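Local coordinates for core protein VP7 (PDB 1BVP) that assembles as homotrimers on a VP3 scaffold to build the inner capsid of bluetongue virus, at residues I4-C15 and M61-A72; E108-T116 and N302-L311. All blocks are in the same frame, centred on the assembly; numbering follows the deposited sequence.

Contact 1. Residues I4-C15 and M61-A72; sequences IAARALTVMRAC and MFFMCLDMMLSA
A5 and A8 of helix 2-15 meet A72 and M68 of helix 55-73 where the two helices pack antiparallel, the segment axes approaching to 9.2 Å with 157° between their N-to-C directions. Both belong to the all-helical domain of VP7, but they do not form a simple hairpin: helix 27-44 intervenes in sequence and packs against both, through V11, A14 and M64. The spacing follows the side chains that meet. At the alanine end the backbones come close, with CA of A5 only 5.1 Å from CA of A72, and the methyl of A72 faces both A5 CA and the A8 methyl, its CB lying 3.9 Å from A8 CB. Toward C15 and M61 the CA atoms are farther apart, at 8.0 Å, and sulfur-bearing side chains fill the gap. M68 is extended beyond CG and sets its SD beside V11, 3.7 Å from V11 CG1, the two side chains crossing at about a right angle. In M12, CG lies anti to the carbonyl carbon (chi1 -59°) and the chain runs extended to SD, which nears M69 CB as the two side chains cross obliquely. No hydrogen bond joins the segments, so the interface rests on apolar and sulfur contacts. Polar groups on other faces have partners nearby: D67 pairs with R46 and takes bonds from Y40 and Y84, while T10 OG1 both donates to A6 O and accepts from T102 N. On the trimer side, R13 O receives a hydrogen bond from N107 of the second subunit. At the wide end C15 directs its thiol into a cluster of three residues, its SG 3.8 Å from M61 SD, 3.9 Å from M64 CE and 3.7 Å from C65 SG, the last too long for a disulfide.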
loop_
_atom_site.group_PDB
_atom_site.type_symbol
_atom_site.label_atom_id
_atom_site.label_comp_id
_atom_site.label_asym_id
_atom_site.label_seq_id
_atom_site.Cartn_x
_atom_site.Cartn_y
_atom_site.Cartn_z
ATOM N N ILE A 4 14.830 18.972 -16.698
ATOM C CA ILE A 4 13.648 19.436 -17.408
ATOM C C ILE A 4 12.395 18.977 -16.654
ATOM O O ILE A 4 11.498 19.782 -16.365
ATOM C CB ILE A 4 13.638 18.881 -18.838
ATOM C CG1 ILE A 4 14.897 19.379 -19.538
ATOM C CG2 ILE A 4 12.348 19.251 -19.589
ATOM C CD1 ILE A 4 14.768 19.389 -20.995
ATOM N N ALA A 5 12.359 17.706 -16.271
ATOM C CA ALA A 5 11.188 17.198 -15.566
ATOM C C ALA A 5 11.033 17.863 -14.201
ATOM O O ALA A 5 9.913 18.259 -13.824
ATOM C CB ALA A 5 11.252 15.705 -15.443
ATOM N N ALA A 6 12.149 18.012 -13.482
ATOM C CA ALA A 6 12.169 18.672 -12.167
ATOM C C ALA A 6 11.596 20.120 -12.271
ATOM O O ALA A 6 10.805 20.569 -11.403
ATOM C CB ALA A 6 13.583 18.663 -11.610
ATOM N N ARG A 7 11.916 20.814 -13.372
ATOM C CA ARG A 7 11.372 22.158 -13.591
ATOM C C ARG A 7 9.883 22.175 -13.864
ATOM O O ARG A 7 9.144 22.973 -13.243
ATOM C CB ARG A 7 12.108 22.895 -14.693
ATOM C CG ARG A 7 13.502 23.234 -14.256
ATOM C CD ARG A 7 14.268 23.915 -15.351
ATOM N NE ARG A 7 15.650 24.118 -14.930
ATOM C CZ ARG A 7 16.700 23.628 -15.579
ATOM N NH1 ARG A 7 16.517 22.920 -16.677
ATOM N NH2 ARG A 7 17.927 23.810 -15.113
ATOM N N ALA A 8 9.426 21.309 -14.765
ATOM C CA ALA A 8 7.986 21.256 -15.085
ATOM C C ALA A 8 7.175 20.983 -13.816
ATOM O O ALA A 8 6.181 21.666 -13.520
ATOM C CB ALA A 8 7.730 20.220 -16.096
ATOM N N LEU A 9 7.653 20.022 -13.036
ATOM C CA LEU A 9 7.033 19.631 -11.778
ATOM C C LEU A 9 6.976 20.796 -10.789
ATOM O O LEU A 9 5.938 21.024 -10.121
ATOM C CB LEU A 9 7.877 18.519 -11.189
ATOM C CG LEU A 9 7.276 17.449 -10.296
ATOM C CD1 LEU A 9 6.114 16.797 -11.029
ATOM C CD2 LEU A 9 8.372 16.435 -10.040
ATOM N N THR A 10 8.112 21.490 -10.654
ATOM C CA THR A 10 8.232 22.659 -9.780
ATOM C C THR A 10 7.229 23.739 -10.156
ATOM O O THR A 10 6.502 24.249 -9.299
ATOM C CB THR A 10 9.594 23.275 -9.880
ATOM O OG1 THR A 10 10.561 22.364 -9.369
ATOM C CG2 THR A 10 9.639 24.541 -9.051
ATOM N N VAL A 11 7.167 24.065 -11.444
ATOM C CA VAL A 11 6.237 25.083 -11.922
ATOM C C VAL A 11 4.785 24.719 -11.728
ATOM O O VAL A 11 3.967 25.575 -11.326
ATOM C CB VAL A 11 6.459 25.384 -13.388
ATOM C CG1 VAL A 11 5.443 26.360 -13.864
ATOM C CG2 VAL A 11 7.890 25.880 -13.601
ATOM N N MET A 12 4.441 23.462 -12.037
ATOM C CA MET A 12 3.052 23.011 -11.883
ATOM C C MET A 12 2.627 23.005 -10.434
ATOM O O MET A 12 1.516 23.432 -10.129
ATOM C CB MET A 12 2.818 21.642 -12.475
ATOM C CG MET A 12 3.119 21.529 -13.945
ATOM S SD MET A 12 2.436 19.946 -14.552
ATOM C CE MET A 12 3.736 18.834 -14.201
ATOM N N ARG A 13 3.499 22.555 -9.526
ATOM C CA ARG A 13 3.103 22.547 -8.112
ATOM C C ARG A 13 2.919 23.984 -7.585
ATOM O O ARG A 13 2.079 24.228 -6.721
ATOM C CB ARG A 13 4.075 21.736 -7.244
ATOM C CG ARG A 13 4.273 20.302 -7.674
ATOM C CD ARG A 13 5.229 19.482 -6.756
ATOM N NE ARG A 13 4.542 18.960 -5.578
ATOM C CZ ARG A 13 4.875 19.215 -4.302
ATOM N NH1 ARG A 13 5.922 19.994 -4.000
ATOM N NH2 ARG A 13 4.122 18.726 -3.305
ATOM N N ALA A 14 3.674 24.934 -8.140
ATOM C CA ALA A 14 3.584 26.347 -7.761
ATOM C C ALA A 14 2.238 26.894 -8.232
ATOM O O ALA A 14 1.560 27.642 -7.511
ATOM C CB ALA A 14 4.712 27.124 -8.411
ATOM N N CYS A 15 1.841 26.541 -9.452
ATOM C CA CYS A 15 0.568 27.035 -9.942
ATOM C C CYS A 15 -0.605 26.504 -9.113
ATOM O O CYS A 15 -1.636 27.164 -9.006
ATOM C CB CYS A 15 0.367 26.648 -11.394
ATOM S SG CYS A 15 1.484 27.387 -12.545
ATOM N N MET A 61 -2.990 29.966 -18.063
ATOM C CA MET A 61 -1.989 29.417 -17.146
ATOM C C MET A 61 -2.013 27.896 -17.211
ATOM O O MET A 61 -0.957 27.247 -17.205
ATOM C CB MET A 61 -2.231 29.855 -15.710
ATOM C CG MET A 61 -1.147 29.324 -14.788
ATOM S SD MET A 61 -1.283 29.908 -13.102
ATOM C CE MET A 61 -0.062 31.163 -13.219
ATOM N N PHE A 62 -3.225 27.335 -17.269
ATOM C CA PHE A 62 -3.376 25.900 -17.375
ATOM C C PHE A 62 -2.705 25.400 -18.656
ATOM O O PHE A 62 -2.019 24.366 -18.643
ATOM C CB PHE A 62 -4.834 25.470 -17.365
ATOM C CG PHE A 62 -4.987 23.987 -17.473
ATOM C CD1 PHE A 62 -4.669 23.170 -16.388
ATOM C CD2 PHE A 62 -5.318 23.395 -18.688
ATOM C CE1 PHE A 62 -4.664 21.782 -16.514
ATOM C CE2 PHE A 62 -5.317 22.008 -18.832
ATOM C CZ PHE A 62 -4.987 21.198 -17.747
ATOM N N PHE A 63 -2.876 26.130 -19.760
ATOM C CA PHE A 63 -2.247 25.720 -21.003
ATOM C C PHE A 63 -0.745 25.736 -20.888
ATOM O O PHE A 63 -0.070 24.923 -21.510
ATOM C CB PHE A 63 -2.684 26.586 -22.150
ATOM C CG PHE A 63 -4.134 26.449 -22.487
ATOM C CD1 PHE A 63 -4.832 25.276 -22.194
ATOM C CD2 PHE A 63 -4.816 27.498 -23.107
ATOM C CE1 PHE A 63 -6.184 25.154 -22.516
ATOM C CE2 PHE A 63 -6.165 27.378 -23.429
ATOM C CZ PHE A 63 -6.854 26.212 -23.136
ATOM N N MET A 64 -0.216 26.615 -20.035
ATOM C CA MET A 64 1.231 26.697 -19.848
ATOM C C MET A 64 1.682 25.423 -19.147
ATOM O O MET A 64 2.711 24.849 -19.467
ATOM C CB MET A 64 1.602 27.919 -19.004
ATOM C CG MET A 64 3.078 27.971 -18.715
ATOM S SD MET A 64 3.560 29.194 -17.539
ATOM C CE MET A 64 2.789 28.632 -15.977
ATOM N N CYS A 65 0.895 24.987 -18.176
ATOM C CA CYS A 65 1.197 23.771 -17.444
ATOM C C CYS A 65 1.085 22.548 -18.356
ATOM O O CYS A 65 1.965 21.665 -18.343
ATOM C CB CYS A 65 0.241 23.663 -16.303
ATOM S SG CYS A 65 0.661 24.804 -15.007
ATOM N N LEU A 66 0.030 22.517 -19.173
ATOM C CA LEU A 66 -0.157 21.435 -20.128
ATOM C C LEU A 66 1.060 21.359 -21.060
ATOM O O LEU A 66 1.631 20.286 -21.275
ATOM C CB LEU A 66 -1.430 21.662 -20.923
ATOM C CG LEU A 66 -1.867 20.592 -21.935
ATOM C CD1 LEU A 66 -1.796 19.196 -21.363
ATOM C CD2 LEU A 66 -3.295 20.904 -22.353
ATOM N N ASP A 67 1.509 22.505 -21.562
ATOM C CA ASP A 67 2.678 22.526 -22.447
ATOM C C ASP A 67 3.900 21.960 -21.773
ATOM O O ASP A 67 4.677 21.224 -22.380
ATOM C CB ASP A 67 3.016 23.956 -22.890
ATOM C CG ASP A 67 2.305 24.365 -24.162
ATOM O OD1 ASP A 67 1.831 23.484 -24.911
ATOM O OD2 ASP A 67 2.227 25.580 -24.422
ATOM N N MET A 68 4.089 22.353 -20.522
ATOM C CA MET A 68 5.236 21.926 -19.748
ATOM C C MET A 68 5.199 20.452 -19.427
ATOM O O MET A 68 6.233 19.786 -19.485
ATOM C CB MET A 68 5.339 22.762 -18.489
ATOM C CG MET A 68 5.733 24.194 -18.784
ATOM S SD MET A 68 6.003 25.139 -17.297
ATOM C CE MET A 68 6.947 26.447 -18.013
ATOM N N MET A 69 4.013 19.938 -19.100
ATOM C CA MET A 69 3.830 18.516 -18.817
ATOM C C MET A 69 4.146 17.715 -20.113
ATOM O O MET A 69 5.014 16.852 -20.110
ATOM C CB MET A 69 2.393 18.286 -18.352
ATOM C CG MET A 69 2.010 16.844 -17.969
ATOM S SD MET A 69 1.379 15.881 -19.370
ATOM C CE MET A 69 2.313 14.390 -19.244
ATOM N N LEU A 70 3.555 18.094 -21.248
ATOM C CA LEU A 70 3.818 17.370 -22.486
ATOM C C LEU A 70 5.269 17.413 -22.900
ATOM O O LEU A 70 5.824 16.398 -23.317
ATOM C CB LEU A 70 2.916 17.853 -23.628
ATOM C CG LEU A 70 1.418 17.736 -23.297
ATOM C CD1 LEU A 70 0.566 18.422 -24.319
ATOM C CD2 LEU A 70 1.016 16.264 -23.118
ATOM N N SER A 71 5.917 18.559 -22.749
ATOM C CA SER A 71 7.331 18.647 -23.142
ATOM C C SER A 71 8.229 17.799 -22.252
ATOM O O SER A 71 9.132 17.124 -22.736
ATOM C CB SER A 71 7.822 20.103 -23.184
ATOM O OG SER A 71 7.110 20.811 -24.195
ATOM N N ALA A 72 7.962 17.791 -20.950
ATOM C CA ALA A 72 8.789 16.992 -20.048
ATOM C C ALA A 72 8.578 15.494 -20.295
ATOM O O ALA A 72 9.508 14.714 -20.117
ATOM C CB ALA A 72 8.473 17.331 -18.589
#

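Contact 2. Residues E108-T116 and N302-L311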
loop_
_atom_site.group_PDB
_atom_site.type_symbol
_atom_site.label_atom_id
_atom_site.label_comp_id
_atom_site.label_asym_id
_atom_site.label_seq_id
_atom_site.Cartn_x
_atom_site.Cartn_y
_atom_site.Cartn_z
ATOM N N GLU A 108 12.247 13.749 -6.122
ATOM C CA GLU A 108 11.257 12.893 -6.727
ATOM C C GLU A 108 11.754 12.350 -8.091
ATOM O O GLU A 108 11.678 11.148 -8.366
ATOM C CB GLU A 108 9.978 13.670 -6.818
ATOM C CG GLU A 108 9.040 13.169 -7.848
ATOM C CD GLU A 108 7.644 13.791 -7.699
ATOM O OE1 GLU A 108 7.457 14.574 -6.689
ATOM O OE2 GLU A 108 6.764 13.458 -8.578
ATOM N N ILE A 109 12.359 13.200 -8.904
ATOM C CA ILE A 109 12.887 12.746 -10.189
ATOM C C ILE A 109 14.067 11.793 -9.982
ATOM O O ILE A 109 14.252 10.842 -10.740
ATOM C CB ILE A 109 13.351 13.919 -11.082
ATOM C CG1 ILE A 109 12.178 14.867 -11.334
ATOM C CG2 ILE A 109 13.797 13.407 -12.427
ATOM C CD1 ILE A 109 10.950 14.210 -11.962
ATOM N N ALA A 110 14.889 12.036 -8.974
ATOM C CA ALA A 110 16.034 11.153 -8.726
ATOM C C ALA A 110 15.511 9.751 -8.414
ATOM O O ALA A 110 16.117 8.733 -8.790
ATOM C CB ALA A 110 16.858 11.670 -7.576
ATOM N N ARG A 111 14.411 9.706 -7.675
ATOM C CA ARG A 111 13.813 8.443 -7.374
ATOM C C ARG A 111 13.330 7.752 -8.650
ATOM O O ARG A 111 13.658 6.589 -8.892
ATOM C CB ARG A 111 12.631 8.595 -6.447
ATOM C CG ARG A 111 12.245 7.238 -5.989
ATOM C CD ARG A 111 13.355 6.696 -5.071
ATOM N NE ARG A 111 12.650 6.330 -3.870
ATOM C CZ ARG A 111 12.893 6.780 -2.659
ATOM N NH1 ARG A 111 13.885 7.609 -2.431
ATOM N NH2 ARG A 111 12.023 6.520 -1.704
ATOM N N VAL A 112 12.517 8.441 -9.443
ATOM C CA VAL A 112 12.029 7.838 -10.664
ATOM C C VAL A 112 13.200 7.306 -11.478
ATOM O O VAL A 112 13.214 6.162 -11.924
ATOM C CB VAL A 112 11.243 8.827 -11.513
ATOM C CG1 VAL A 112 10.866 8.197 -12.833
ATOM C CG2 VAL A 112 9.980 9.248 -10.777
ATOM N N THR A 113 14.236 8.102 -11.615
ATOM C CA THR A 113 15.348 7.633 -12.403
ATOM C C THR A 113 16.111 6.482 -11.755
ATOM O O THR A 113 16.380 5.466 -12.387
ATOM C CB THR A 113 16.230 8.809 -12.784
ATOM O OG1 THR A 113 15.546 9.552 -13.794
ATOM C CG2 THR A 113 17.582 8.366 -13.308
ATOM N N GLY A 114 16.396 6.617 -10.479
ATOM C CA GLY A 114 17.141 5.586 -9.806
ATOM C C GLY A 114 16.485 4.226 -9.782
ATOM O O GLY A 114 17.135 3.252 -10.160
ATOM N N GLU A 115 15.210 4.131 -9.391
ATOM C CA GLU A 115 14.601 2.809 -9.315
ATOM C C GLU A 115 14.312 2.173 -10.658
ATOM O O GLU A 115 14.530 0.999 -10.863
ATOM C CB GLU A 115 13.381 2.761 -8.365
ATOM C CG GLU A 115 12.167 3.595 -8.729
ATOM C CD GLU A 115 11.132 2.893 -9.589
ATOM O OE1 GLU A 115 11.339 1.752 -10.012
ATOM O OE2 GLU A 115 10.075 3.480 -9.851
ATOM N N THR A 116 13.886 2.988 -11.585
ATOM C CA THR A 116 13.514 2.604 -12.929
ATOM C C THR A 116 14.654 2.053 -13.755
ATOM O O THR A 116 14.467 1.232 -14.644
ATOM C CB THR A 116 12.985 3.888 -13.548
ATOM O OG1 THR A 116 11.597 3.763 -13.763
ATOM C CG2 THR A 116 13.740 4.326 -14.761
ATOM N N ASN A 302 7.010 -0.403 -15.923
ATOM C CA ASN A 302 8.348 -0.616 -15.374
ATOM C C ASN A 302 9.470 0.225 -15.966
ATOM O O ASN A 302 10.647 0.004 -15.648
ATOM C CB ASN A 302 8.714 -2.095 -15.472
ATOM C CG ASN A 302 8.765 -2.564 -16.890
ATOM O OD1 ASN A 302 7.835 -3.204 -17.360
ATOM N ND2 ASN A 302 9.828 -2.199 -17.613
ATOM N N ASP A 303 9.115 1.169 -16.828
ATOM C CA ASP A 303 10.094 2.032 -17.458
ATOM C C ASP A 303 9.925 3.470 -16.989
ATOM O O ASP A 303 8.828 3.891 -16.586
ATOM C CB ASP A 303 9.952 1.961 -18.980
ATOM C CG ASP A 303 8.564 2.309 -19.444
ATOM O OD1 ASP A 303 7.618 1.575 -19.094
ATOM O OD2 ASP A 303 8.408 3.319 -20.147
ATOM N N ARG A 304 11.016 4.219 -17.087
ATOM C CA ARG A 304 11.060 5.612 -16.709
ATOM C C ARG A 304 9.934 6.445 -17.317
ATOM O O ARG A 304 9.213 7.150 -16.590
ATOM C CB ARG A 304 12.404 6.203 -17.121
ATOM C CG ARG A 304 12.593 7.640 -16.726
ATOM C CD ARG A 304 13.933 8.173 -17.178
ATOM N NE ARG A 304 14.080 9.607 -16.917
ATOM C CZ ARG A 304 13.496 10.556 -17.648
ATOM N NH1 ARG A 304 12.721 10.227 -18.690
ATOM N NH2 ARG A 304 13.700 11.838 -17.353
ATOM N N ASP A 305 9.733 6.318 -18.624
ATOM C CA ASP A 305 8.715 7.113 -19.296
ATOM C C ASP A 305 7.308 6.984 -18.738
ATOM O O ASP A 305 6.646 8.001 -18.437
ATOM C CB ASP A 305 8.714 6.854 -20.799
ATOM C CG ASP A 305 9.993 7.352 -21.500
ATOM O OD1 ASP A 305 10.825 8.119 -20.919
ATOM O OD2 ASP A 305 10.158 6.948 -22.677
ATOM N N SER A 306 6.858 5.751 -18.554
ATOM C CA SER A 306 5.515 5.523 -18.032
ATOM C C SER A 306 5.371 6.096 -16.647
ATOM O O SER A 306 4.397 6.810 -16.368
ATOM C CB SER A 306 5.231 4.042 -18.000
ATOM O OG SER A 306 5.473 3.548 -19.295
ATOM N N ILE A 307 6.337 5.795 -15.780
ATOM C CA ILE A 307 6.264 6.295 -14.419
ATOM C C ILE A 307 6.225 7.825 -14.396
ATOM O O ILE A 307 5.375 8.424 -13.734
ATOM C CB ILE A 307 7.434 5.806 -13.601
ATOM C CG1 ILE A 307 7.485 4.278 -13.634
ATOM C CG2 ILE A 307 7.287 6.309 -12.193
ATOM C CD1 ILE A 307 6.270 3.612 -12.974
ATOM N N LEU A 308 7.118 8.447 -15.159
ATOM C CA LEU A 308 7.203 9.894 -15.237
ATOM C C LEU A 308 5.893 10.494 -15.701
ATOM O O LEU A 308 5.362 11.446 -15.090
ATOM C CB LEU A 308 8.264 10.280 -16.235
ATOM C CG LEU A 308 9.303 11.319 -15.845
ATOM C CD1 LEU A 308 9.514 12.160 -17.068
ATOM C CD2 LEU A 308 8.847 12.173 -14.694
ATOM N N THR A 309 5.394 9.968 -16.812
ATOM C CA THR A 309 4.136 10.437 -17.371
ATOM C C THR A 309 2.994 10.364 -16.348
ATOM O O THR A 309 2.159 11.265 -16.271
ATOM C CB THR A 309 3.780 9.624 -18.624
ATOM O OG1 THR A 309 4.839 9.728 -19.598
ATOM C CG2 THR A 309 2.502 10.112 -19.225
ATOM N N LEU A 310 2.954 9.298 -15.557
ATOM C CA LEU A 310 1.916 9.160 -14.550
ATOM C C LEU A 310 2.093 10.237 -13.507
ATOM O O LEU A 310 1.115 10.916 -13.173
ATOM C CB LEU A 310 1.925 7.764 -13.893
ATOM C CG LEU A 310 1.474 6.665 -14.865
ATOM C CD1 LEU A 310 1.822 5.329 -14.303
ATOM C CD2 LEU A 310 -0.003 6.781 -15.172
ATOM N N LEU A 311 3.314 10.404 -12.990
ATOM C CA LEU A 311 3.563 11.432 -11.972
ATOM C C LEU A 311 3.232 12.837 -12.477
ATOM O O LEU A 311 2.504 13.597 -11.830
ATOM C CB LEU A 311 5.009 11.393 -11.519
ATOM C CG LEU A 311 5.308 10.084 -10.817
ATOM C CD1 LEU A 311 6.713 10.150 -10.279
ATOM C CD2 LEU A 311 4.297 9.859 -9.689
#
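T113 and R304, one from each helix, both hold OD1 of D2: the threonine hydroxyl by a hydrogen bond, the guanidinium NH2 by a salt bridge. D2 lies at the start of helix 2-15, and the nearby arginine would probably favour its ionised carboxylate. The two gripping side chains run side by side and point the same way, with T113 OG1 near the plane of the guanidinium at its edge, 3.5 Å from R304 NE. R304 reaches this place as an extended chain, CG anti to its backbone N (chi1 -178°), with its aliphatic part passing T116. The guanidinium also has D305 OD1 in plane at its edge, though that ion pair is long. Directly before R304, D303 is the N-cap of helix 304-323: its OD2 accepts from S306 N at 3.3 Å, from above the carboxylate plane, while S306 OG donates to D303 OD1 at 2.9 Å on the syn side. The pairing is antiparallel, with axes 9.8 Å apart, and it is a worked case of a discontinuous domain being closed: helix 103-116 precedes the beta-sandwich domain of VP7 in sequence and helix 304-323 follows it. Between the helices V112 sits centrally and divides its two methyls. CG1, anti to the backbone N, lies 4.1 Å from I307 CG2 as those side chains slide past each other in opposite directions, whereas CG2 meets L311 CD1 tip to tip. I109 CD1 lies 4.0 Å from L308 CD2. E108 and L311 approach from opposite directions, with E108 OE2 3.7 Å from L311 CD1. R111 turns to the third subunit, forming salt bridges with D318 and E266 of that chain.

Overall arrangement
Contact 1 and contact 2 lie in the helical domain with centres about 16 Å apart, and they come in series along the chain: 4-15 with 61-72 closes before 108-116 with 302-311 begins. Helix 2-15 and helix 103-116 bring them together directly, L9 packing on E108 and I109, and A5 on I109. Contact 1 is local to the N-terminal part, whereas contact 2 spans the strands of the beta domain and brings the returning chain back to the helices. The helical domain is thus built from both ends of the chain, and each contact also borders other subunits of the trimer.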